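Aminotransferase, classes I and II (Silicibacter pomeroyi DSS-3, PDB 3H14) probably transfers the amino group of L-aspartate to 2-oxoglutarate with the help of pyridoxal 5'-phosphate, like other aminotransferases of its family. Local coordinates at residues V287-R298 against Y361-L372; F112-P123 against G136-T144. All blocks are in the same frame, centred on the assembly; numbering follows the deposited sequence.

Contact 1: residues V287-R298 against Y361-L372; sequences VYKANRKLMLER and YARATADIEEGL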
loop_
_atom_site.group_PDB
_atom_site.type_symbol
_atom_site.label_atom_id
_atom_site.label_comp_id
_atom_site.label_asym_id
_atom_site.label_seq_id
_atom_site.Cartn_x
_atom_site.Cartn_y
_atom_site.Cartn_z
ATOM N N VAL A 287 -17.410 7.035 -1.799
ATOM C CA VAL A 287 -17.590 5.822 -2.550
ATOM C C VAL A 287 -16.958 4.617 -1.838
ATOM O O VAL A 287 -17.584 3.584 -1.684
ATOM C CB VAL A 287 -17.038 5.964 -3.978
ATOM C CG1 VAL A 287 -17.085 4.652 -4.666
ATOM C CG2 VAL A 287 -17.883 7.021 -4.771
ATOM N N TYR A 288 -15.733 4.765 -1.365
ATOM C CA TYR A 288 -15.108 3.667 -0.622
ATOM C C TYR A 288 -15.925 3.324 0.632
ATOM O O TYR A 288 -16.071 2.156 0.951
ATOM C CB TYR A 288 -13.680 4.003 -0.194
ATOM C CG TYR A 288 -12.694 4.376 -1.288
ATOM C CD1 TYR A 288 -12.716 3.775 -2.519
ATOM C CD2 TYR A 288 -11.696 5.298 -1.044
ATOM C CE1 TYR A 288 -11.792 4.141 -3.496
ATOM C CE2 TYR A 288 -10.779 5.652 -1.997
ATOM C CZ TYR A 288 -10.819 5.070 -3.205
ATOM O OH TYR A 288 -9.921 5.440 -4.175
ATOM N N LYS A 289 -16.435 4.347 1.333
ATOM C CA LYS A 289 -17.227 4.119 2.545
ATOM C C LYS A 289 -18.455 3.288 2.231
ATOM O O LYS A 289 -18.787 2.352 2.959
ATOM C CB LYS A 289 -17.590 5.448 3.221
ATOM C CG LYS A 289 -16.410 6.053 3.929
ATOM C CD LYS A 289 -16.530 7.521 4.160
ATOM C CE LYS A 289 -15.539 7.984 5.212
ATOM N NZ LYS A 289 -15.613 9.456 5.355
ATOM N N ALA A 290 -19.121 3.602 1.112
ATOM C CA ALA A 290 -20.313 2.881 0.677
ATOM C C ALA A 290 -19.982 1.446 0.272
ATOM O O ALA A 290 -20.718 0.511 0.610
ATOM C CB ALA A 290 -20.997 3.643 -0.512
ATOM N N ASN A 291 -18.859 1.256 -0.427
ATOM C CA ASN A 291 -18.463 -0.077 -0.881
ATOM C C ASN A 291 -18.085 -0.995 0.267
ATOM O O ASN A 291 -18.383 -2.183 0.214
ATOM C CB ASN A 291 -17.261 -0.005 -1.819
ATOM C CG ASN A 291 -17.570 0.731 -3.099
ATOM O OD1 ASN A 291 -18.730 1.110 -3.356
ATOM N ND2 ASN A 291 -16.539 0.955 -3.906
ATOM N N ARG A 292 -17.405 -0.421 1.260
ATOM C CA ARG A 292 -16.936 -1.144 2.467
ATOM C C ARG A 292 -18.138 -1.671 3.228
ATOM O O ARG A 292 -18.179 -2.851 3.628
ATOM C CB ARG A 292 -16.119 -0.181 3.341
ATOM C CG ARG A 292 -15.558 -0.783 4.622
ATOM C CD ARG A 292 -14.549 0.127 5.236
ATOM N NE ARG A 292 -14.131 -0.315 6.542
ATOM C CZ ARG A 292 -14.700 0.053 7.686
ATOM N NH1 ARG A 292 -15.756 0.867 7.694
ATOM N NH2 ARG A 292 -14.206 -0.405 8.833
ATOM N N LYS A 293 -19.127 -0.796 3.380
ATOM C CA LYS A 293 -20.409 -1.137 4.012
ATOM C C LYS A 293 -21.012 -2.363 3.312
ATOM O O LYS A 293 -21.386 -3.321 3.957
ATOM C CB LYS A 293 -21.332 0.103 3.999
ATOM C CG LYS A 293 -22.595 0.106 4.956
ATOM C CD LYS A 293 -23.301 1.445 4.896
ATOM C CE LYS A 293 -24.551 1.553 5.790
ATOM N NZ LYS A 293 -24.279 2.333 7.057
ATOM N N LEU A 294 -21.089 -2.331 1.987
ATOM C CA LEU A 294 -21.496 -3.475 1.166
ATOM C C LEU A 294 -20.663 -4.739 1.337
ATOM O O LEU A 294 -21.211 -5.859 1.446
ATOM C CB LEU A 294 -21.437 -3.093 -0.316
ATOM C CG LEU A 294 -22.671 -3.039 -1.226
ATOM C CD1 LEU A 294 -24.006 -2.713 -0.503
ATOM C CD2 LEU A 294 -22.379 -2.057 -2.331
HETATM N N MSE A 295 -19.338 -4.603 1.321
HETATM C CA MSE A 295 -18.465 -5.768 1.547
HETATM C C MSE A 295 -18.722 -6.434 2.915
HETATM O O MSE A 295 -18.818 -7.667 3.016
HETATM C CB MSE A 295 -16.982 -5.368 1.455
HETATM C CG MSE A 295 -16.537 -4.849 0.076
HETATM SE SE MSE A 295 -16.621 -6.106 -1.329
HETATM C CE MSE A 295 -14.840 -6.974 -1.119
ATOM N N LEU A 296 -18.815 -5.607 3.942
ATOM C CA LEU A 296 -18.987 -6.079 5.329
ATOM C C LEU A 296 -20.315 -6.809 5.534
ATOM O O LEU A 296 -20.341 -7.865 6.191
ATOM C CB LEU A 296 -18.828 -4.920 6.311
ATOM C CG LEU A 296 -17.348 -4.584 6.477
ATOM C CD1 LEU A 296 -17.153 -3.248 7.104
ATOM C CD2 LEU A 296 -16.625 -5.681 7.285
ATOM N N GLU A 297 -21.385 -6.283 4.930
ATOM C CA GLU A 297 -22.681 -6.977 4.909
ATOM C C GLU A 297 -22.710 -8.257 4.047
ATOM O O GLU A 297 -23.228 -9.296 4.484
ATOM C CB GLU A 297 -23.815 -6.017 4.471
ATOM N N ARG A 298 -22.180 -8.206 2.829
ATOM C CA ARG A 298 -22.495 -9.239 1.837
ATOM C C ARG A 298 -21.484 -10.384 1.693
ATOM O O ARG A 298 -21.828 -11.476 1.266
ATOM C CB ARG A 298 -22.791 -8.573 0.481
ATOM C CG ARG A 298 -23.943 -7.539 0.565
ATOM C CD ARG A 298 -24.530 -7.078 -0.847
ATOM N NE ARG A 298 -24.897 -8.228 -1.680
ATOM C CZ ARG A 298 -24.972 -8.230 -3.012
ATOM N NH1 ARG A 298 -24.749 -7.129 -3.719
ATOM N NH2 ARG A 298 -25.271 -9.353 -3.631
ATOM N N TYR A 361 -11.948 -3.142 -3.181
ATOM C CA TYR A 361 -13.222 -2.485 -3.444
ATOM C C TYR A 361 -13.027 -1.039 -3.937
ATOM O O TYR A 361 -13.847 -0.180 -3.686
ATOM C CB TYR A 361 -14.176 -2.606 -2.243
ATOM C CG TYR A 361 -13.700 -2.135 -0.887
ATOM C CD1 TYR A 361 -13.177 -3.023 0.059
ATOM C CD2 TYR A 361 -13.805 -0.807 -0.522
ATOM C CE1 TYR A 361 -12.736 -2.569 1.300
ATOM C CE2 TYR A 361 -13.382 -0.365 0.700
ATOM C CZ TYR A 361 -12.872 -1.254 1.625
ATOM O OH TYR A 361 -12.451 -0.767 2.834
ATOM N N ALA A 362 -11.961 -0.819 -4.703
ATOM C CA ALA A 362 -11.587 0.517 -5.170
ATOM C C ALA A 362 -12.408 0.984 -6.384
ATOM O O ALA A 362 -12.318 2.156 -6.752
ATOM C CB ALA A 362 -10.102 0.543 -5.501
ATOM N N ARG A 363 -13.263 0.139 -6.940
ATOM C CA ARG A 363 -14.128 0.514 -8.072
ATOM C C ARG A 363 -15.459 1.187 -7.687
ATOM O O ARG A 363 -15.767 1.353 -6.503
ATOM C CB ARG A 363 -14.373 -0.726 -8.926
ATOM C CG ARG A 363 -13.116 -1.321 -9.616
ATOM C CD ARG A 363 -12.677 -0.463 -10.766
ATOM N NE ARG A 363 -11.401 -0.838 -11.379
ATOM C CZ ARG A 363 -11.253 -1.219 -12.649
ATOM N NH1 ARG A 363 -12.295 -1.301 -13.469
ATOM N NH2 ARG A 363 -10.045 -1.529 -13.108
ATOM N N ALA A 364 -16.235 1.614 -8.693
ATOM C CA ALA A 364 -17.532 2.264 -8.472
ATOM C C ALA A 364 -18.463 1.370 -7.659
ATOM O O ALA A 364 -18.369 0.147 -7.731
ATOM C CB ALA A 364 -18.208 2.587 -9.842
ATOM N N THR A 365 -19.397 1.968 -6.924
ATOM C CA THR A 365 -20.295 1.187 -6.079
ATOM C C THR A 365 -21.131 0.208 -6.894
ATOM O O THR A 365 -21.353 -0.933 -6.479
ATOM C CB THR A 365 -21.158 2.120 -5.227
ATOM O OG1 THR A 365 -20.279 2.918 -4.421
ATOM C CG2 THR A 365 -22.154 1.358 -4.370
ATOM N N ALA A 366 -21.565 0.621 -8.084
ATOM C CA ALA A 366 -22.315 -0.301 -8.976
ATOM C C ALA A 366 -21.507 -1.550 -9.369
ATOM O O ALA A 366 -22.048 -2.663 -9.490
ATOM C CB ALA A 366 -22.768 0.450 -10.239
ATOM N N ASP A 367 -20.213 -1.369 -9.587
ATOM C CA ASP A 367 -19.307 -2.507 -9.866
ATOM C C ASP A 367 -19.221 -3.464 -8.642
ATOM O O ASP A 367 -19.185 -4.662 -8.798
ATOM C CB ASP A 367 -17.884 -2.017 -10.162
ATOM C CG ASP A 367 -17.734 -1.427 -11.542
ATOM O OD1 ASP A 367 -18.726 -0.870 -12.038
ATOM O OD2 ASP A 367 -16.617 -1.513 -12.107
ATOM N N ILE A 368 -19.105 -2.902 -7.444
ATOM C CA ILE A 368 -19.037 -3.697 -6.203
ATOM C C ILE A 368 -20.366 -4.440 -5.995
ATOM O O ILE A 368 -20.375 -5.642 -5.757
ATOM C CB ILE A 368 -18.674 -2.809 -4.983
ATOM C CG1 ILE A 368 -17.241 -2.250 -5.110
ATOM C CG2 ILE A 368 -18.844 -3.547 -3.663
ATOM C CD1 ILE A 368 -16.250 -3.097 -5.889
ATOM N N GLU A 369 -21.486 -3.729 -6.133
ATOM C CA GLU A 369 -22.790 -4.377 -6.069
ATOM C C GLU A 369 -22.845 -5.537 -7.041
ATOM O O GLU A 369 -23.222 -6.636 -6.673
ATOM C CB GLU A 369 -23.915 -3.381 -6.354
ATOM C CG GLU A 369 -24.143 -2.390 -5.229
ATOM C CD GLU A 369 -25.240 -1.334 -5.509
ATOM O OE1 GLU A 369 -25.486 -0.988 -6.701
ATOM O OE2 GLU A 369 -25.826 -0.817 -4.504
ATOM N N GLU A 370 -22.466 -5.291 -8.293
ATOM C CA GLU A 370 -22.397 -6.341 -9.302
ATOM C C GLU A 370 -21.447 -7.488 -8.943
ATOM O O GLU A 370 -21.773 -8.685 -9.144
ATOM C CB GLU A 370 -22.014 -5.739 -10.656
ATOM C CG GLU A 370 -21.968 -6.719 -11.831
ATOM C CD GLU A 370 -23.331 -7.278 -12.216
ATOM O OE1 GLU A 370 -24.343 -6.546 -12.093
ATOM O OE2 GLU A 370 -23.378 -8.447 -12.639
ATOM N N GLY A 371 -20.279 -7.148 -8.409
ATOM C CA GLY A 371 -19.337 -8.174 -8.004
ATOM C C GLY A 371 -19.887 -9.097 -6.924
ATOM O O GLY A 371 -19.702 -10.314 -6.973
ATOM N N LEU A 372 -20.524 -8.501 -5.939
ATOM C CA LEU A 372 -21.102 -9.255 -4.830
ATOM C C LEU A 372 -22.246 -10.156 -5.286
ATOM O O LEU A 372 -22.344 -11.274 -4.809
ATOM C CB LEU A 372 -21.523 -8.321 -3.719
ATOM C CG LEU A 372 -20.330 -7.628 -3.056
ATOM C CD1 LEU A 372 -20.806 -6.536 -2.163
ATOM C CD2 LEU A 372 -19.480 -8.617 -2.262
#
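Helix 278-302 and the start of helix 365-381 run side by side, nearly parallel, in the part of the aminotransferase chain that also holds the four-stranded sheet ending in strand 315-319. Asn291 and Thr365 meet where helix 365-381 begins; the axes of 287-298 and 365-372 come within 9.6 Å. The amide of Asn291 reads the loop that leads into that helix. Its ND2 donates to Arg363 O at 2.7 Å, bent at the hydrogen (132°), and to Tyr361 O at 2.9 Å, a straighter bond (164°) lying in the amide plane. The hydroxyl Thr365 OG1 donates to Asn291 OD1 at 2.6 Å, while the Ile368 side chain crosses that of Asn291 at about a right angle, its CG1 beside the amide. Thr365 is also a knob, seated among Val287, Ala290, Asn291 and Leu294; Leu294 answers as a knob among Thr365, Ile368, Glu369 and Leu372, its CD2 reaching Glu369 CG. The Tyr361 side chain, with CG between backbone N and carbonyl carbon (chi1 55°), lies against the first helix: Arg292 CA stands 4.0 Å above one ring face, toward the rim, and Met295 CG meets Tyr361 CD1 at 3.8 Å. Deeper in, the selenium of Met295, a selenomethionine, touches Leu372 CD2 at 3.9 Å and also Ile368 CG2. At the far end the Arg298 guanidinium lays one face over Leu372 CB, 3.4 Å from its plane, with only a weak bond from NH1 to Glu369 O; its charge is met chiefly by salt bridges to Asp373 and Glu376. Three bonds thus engage both ends of the buried Asn291 amide, fixing its flip and tying the loop before helix 365-381 to the neighbouring helix, while apolar packing carries the pairing onward to Leu372.

Contact 2: residues F112-P123 against G136-T144; sequences FDSGDRVGIGAP and GLVPVDLPT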
loop_
_atom_site.group_PDB
_atom_site.type_symbol
_atom_site.label_atom_id
_atom_site.label_comp_id
_atom_site.label_asym_id
_atom_site.label_seq_id
_atom_site.Cartn_x
_atom_site.Cartn_y
_atom_site.Cartn_z
ATOM N N PHE A 112 20.777 1.099 4.659
ATOM C CA PHE A 112 21.188 -0.286 4.717
ATOM C C PHE A 112 22.282 -0.600 3.759
ATOM O O PHE A 112 22.373 -0.002 2.678
ATOM C CB PHE A 112 20.009 -1.242 4.442
ATOM C CG PHE A 112 18.789 -0.929 5.254
ATOM C CD1 PHE A 112 18.867 -0.878 6.639
ATOM C CD2 PHE A 112 17.566 -0.745 4.640
ATOM C CE1 PHE A 112 17.737 -0.588 7.399
ATOM C CE2 PHE A 112 16.456 -0.447 5.364
ATOM C CZ PHE A 112 16.527 -0.367 6.744
ATOM N N ASP A 113 23.072 -1.598 4.147
ATOM C CA ASP A 113 24.190 -2.080 3.355
ATOM C C ASP A 113 23.952 -3.527 2.945
ATOM O O ASP A 113 23.107 -4.228 3.528
ATOM C CB ASP A 113 25.460 -1.987 4.225
ATOM C CG ASP A 113 26.121 -0.615 4.176
ATOM O OD1 ASP A 113 26.375 -0.122 3.054
ATOM O OD2 ASP A 113 26.421 -0.063 5.270
ATOM N N SER A 114 24.701 -3.979 1.946
ATOM C CA SER A 114 24.631 -5.356 1.506
ATOM C C SER A 114 24.562 -6.313 2.697
ATOM O O SER A 114 25.392 -6.251 3.602
ATOM C CB SER A 114 25.841 -5.676 0.668
ATOM O OG SER A 114 25.912 -4.784 -0.420
ATOM N N GLY A 115 23.531 -7.159 2.681
ATOM C CA GLY A 115 23.346 -8.224 3.659
ATOM C C GLY A 115 22.576 -7.802 4.886
ATOM O O GLY A 115 22.346 -8.637 5.756
ATOM N N ASP A 116 22.214 -6.522 5.014
ATOM C CA ASP A 116 21.435 -6.085 6.162
ATOM C C ASP A 116 20.034 -6.703 6.115
ATOM O O ASP A 116 19.401 -6.806 5.043
ATOM C CB ASP A 116 21.279 -4.561 6.273
ATOM C CG ASP A 116 22.549 -3.867 6.781
ATOM O OD1 ASP A 116 23.483 -4.579 7.228
ATOM O OD2 ASP A 116 22.577 -2.612 6.726
ATOM N N ARG A 117 19.554 -7.050 7.307
ATOM C CA ARG A 117 18.247 -7.685 7.477
ATOM C C ARG A 117 17.217 -6.669 7.830
ATOM O O ARG A 117 17.388 -5.911 8.752
ATOM C CB ARG A 117 18.313 -8.791 8.527
ATOM C CG ARG A 117 19.050 -10.001 8.018
ATOM C CD ARG A 117 19.126 -11.077 9.090
ATOM N NE ARG A 117 19.899 -12.229 8.642
ATOM C CZ ARG A 117 21.210 -12.371 8.856
ATOM N NH1 ARG A 117 21.903 -11.447 9.531
ATOM N NH2 ARG A 117 21.831 -13.465 8.410
ATOM N N VAL A 118 16.097 -6.692 7.104
ATOM C CA VAL A 118 15.030 -5.729 7.306
ATOM C C VAL A 118 13.737 -6.517 7.535
ATOM O O VAL A 118 13.358 -7.298 6.673
ATOM C CB VAL A 118 14.897 -4.800 6.082
ATOM C CG1 VAL A 118 13.793 -3.771 6.305
ATOM C CG2 VAL A 118 16.271 -4.128 5.782
ATOM N N GLY A 119 13.114 -6.300 8.693
ATOM C CA GLY A 119 11.894 -7.009 9.114
ATOM C C GLY A 119 10.670 -6.426 8.419
ATOM O O GLY A 119 10.471 -5.199 8.404
ATOM N N ILE A 120 9.840 -7.307 7.856
ATOM C CA ILE A 120 8.595 -6.911 7.177
ATOM C C ILE A 120 7.504 -7.914 7.530
ATOM O O ILE A 120 7.743 -9.112 7.513
ATOM C CB ILE A 120 8.773 -6.866 5.639
ATOM C CG1 ILE A 120 9.376 -8.170 5.112
ATOM C CG2 ILE A 120 9.716 -5.689 5.244
ATOM C CD1 ILE A 120 9.626 -8.213 3.610
ATOM N N GLY A 121 6.335 -7.438 7.903
ATOM C CA GLY A 121 5.218 -8.358 8.262
ATOM C C GLY A 121 4.710 -9.152 7.090
ATOM O O GLY A 121 4.682 -8.649 5.961
ATOM N N ALA A 122 4.296 -10.405 7.326
ATOM C CA ALA A 122 3.670 -11.222 6.299
ATOM C C ALA A 122 2.337 -11.599 6.934
ATOM O O ALA A 122 2.350 -12.180 8.002
ATOM C CB ALA A 122 4.511 -12.485 5.997
ATOM N N PRO A 123 1.187 -11.241 6.324
ATOM C CA PRO A 123 1.007 -10.682 4.981
ATOM C C PRO A 123 1.446 -9.246 4.897
ATOM O O PRO A 123 1.321 -8.489 5.871
ATOM C CB PRO A 123 -0.517 -10.748 4.769
ATOM C CG PRO A 123 -1.073 -10.663 6.189
ATOM C CD PRO A 123 -0.099 -11.403 7.033
ATOM N N GLY A 136 20.254 -6.229 -2.893
ATOM C CA GLY A 136 21.209 -6.992 -2.119
ATOM C C GLY A 136 21.008 -6.967 -0.629
ATOM O O GLY A 136 21.937 -7.236 0.148
ATOM N N LEU A 137 19.803 -6.667 -0.192
ATOM C CA LEU A 137 19.499 -6.663 1.214
ATOM C C LEU A 137 18.703 -7.957 1.509
ATOM O O LEU A 137 18.347 -8.714 0.598
ATOM C CB LEU A 137 18.692 -5.419 1.595
ATOM C CG LEU A 137 19.278 -4.083 1.152
ATOM C CD1 LEU A 137 18.316 -2.962 1.476
ATOM C CD2 LEU A 137 20.721 -3.867 1.804
ATOM N N VAL A 138 18.437 -8.175 2.773
ATOM C CA VAL A 138 17.856 -9.430 3.249
ATOM C C VAL A 138 16.500 -9.186 3.903
ATOM O O VAL A 138 16.399 -8.759 5.071
ATOM C CB VAL A 138 18.791 -10.152 4.209
ATOM C CG1 VAL A 138 18.098 -11.457 4.715
ATOM C CG2 VAL A 138 20.154 -10.436 3.542
ATOM N N PRO A 139 15.418 -9.478 3.161
ATOM C CA PRO A 139 14.123 -9.314 3.790
ATOM C C PRO A 139 13.894 -10.442 4.792
ATOM O O PRO A 139 14.304 -11.556 4.555
ATOM C CB PRO A 139 13.148 -9.341 2.599
ATOM C CG PRO A 139 13.862 -10.144 1.545
ATOM C CD PRO A 139 15.327 -9.979 1.784
ATOM N N VAL A 140 13.322 -10.117 5.944
ATOM C CA VAL A 140 13.016 -11.085 6.993
ATOM C C VAL A 140 11.501 -10.975 7.210
ATOM O O VAL A 140 11.008 -10.057 7.849
ATOM C CB VAL A 140 13.821 -10.823 8.293
ATOM C CG1 VAL A 140 13.485 -11.863 9.386
ATOM C CG2 VAL A 140 15.332 -10.887 8.008
ATOM N N ASP A 141 10.756 -11.918 6.650
ATOM C CA ASP A 141 9.305 -11.930 6.826
ATOM C C ASP A 141 9.000 -12.304 8.256
ATOM O O ASP A 141 9.589 -13.244 8.789
ATOM C CB ASP A 141 8.611 -12.907 5.859
ATOM C CG ASP A 141 8.418 -12.320 4.448
ATOM O OD1 ASP A 141 7.881 -11.204 4.329
ATOM O OD2 ASP A 141 8.759 -13.010 3.467
ATOM N N LEU A 142 8.120 -11.526 8.870
ATOM C CA LEU A 142 7.625 -11.713 10.211
ATOM C C LEU A 142 6.162 -12.161 10.092
ATOM O O LEU A 142 5.288 -11.349 9.820
ATOM C CB LEU A 142 7.676 -10.398 10.970
ATOM C CG LEU A 142 8.993 -9.599 10.884
ATOM C CD1 LEU A 142 8.830 -8.348 11.648
ATOM C CD2 LEU A 142 10.144 -10.439 11.436
ATOM N N PRO A 143 5.903 -13.455 10.292
ATOM C CA PRO A 143 4.497 -13.936 10.282
ATOM C C PRO A 143 3.684 -13.316 11.402
ATOM O O PRO A 143 3.933 -13.574 12.577
ATOM C CB PRO A 143 4.629 -15.458 10.441
ATOM C CG PRO A 143 6.074 -15.760 10.119
ATOM C CD PRO A 143 6.860 -14.539 10.545
ATOM N N THR A 144 2.712 -12.494 11.050
ATOM C CA THR A 144 1.906 -11.828 12.022
ATOM C C THR A 144 0.681 -12.679 12.343
ATOM O O THR A 144 0.327 -13.583 11.592
ATOM C CB THR A 144 1.528 -10.434 11.510
ATOM O OG1 THR A 144 0.813 -10.580 10.281
ATOM C CG2 THR A 144 2.801 -9.668 11.242
HETATM O O HOH W 1 6.424 -9.130 3.645
HETATM O O HOH W 2 1.644 -8.239 8.567
#
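Ile120 and Asp141 are paired in the parallel strands 117-122 and 138-143, the two ends of a right-handed beta-alpha-beta crossover through helix 126-134. From CB, Ile120 sends CG1 between its backbone N and carbonyl carbon (chi1 52°), which carries the branch across to the edge strand. CG1 and CD1 of Ile120 both lie 3.5 Å from Asp141 OD1, and CD1 also meets Pro139 CB at 3.8 Å, the Ile120 and Pro139 side chains pointing the same way. The same OD1 forms a salt bridge with Arg129 of helix 126-134 and accepts a hydrogen bond, at 2.6 Å, from a water that also donates to Gly121 O. Shortening this residue to alanine would remove CG1 and CD1, and is likely to open a gap beside Pro139 and leave the Asp141 carboxylate without its aliphatic neighbour. Beneath the side chains the backbone ladder is regular: Ile120 N donates to Val140 O at 3.0 Å, and Ile120 O accepts from Leu142 N at 2.8 Å. On the other face, Arg117 CB packs on Val140 CG2. Main-chain bonds therefore set the register of this edge strand, while the apolar Ile120 branch lies against a carboxylate whose charge is probably balanced by Arg129.

How the contacts relate
Contact 2 closes along the chain before contact 1 opens, and the two lie on opposite sides of the chain's centre: their centres are 34 Å apart and their nearest atoms about 15 Å, so they do not touch. Residues 112-123 and 136-144 form one margin of the seven-stranded sheet, whereas 287-298 and 361-372 join a helix to the loop and first turns of another beside the four-stranded sheet. One contact is thus joined mainly by main-chain bonds between strands, the other by side chains. A bound glycerol, probably from the crystallisation liquor, is hydrogen-bonded to Gly121 N in contact 2. Both contacts belong to the one aminotransferase chain.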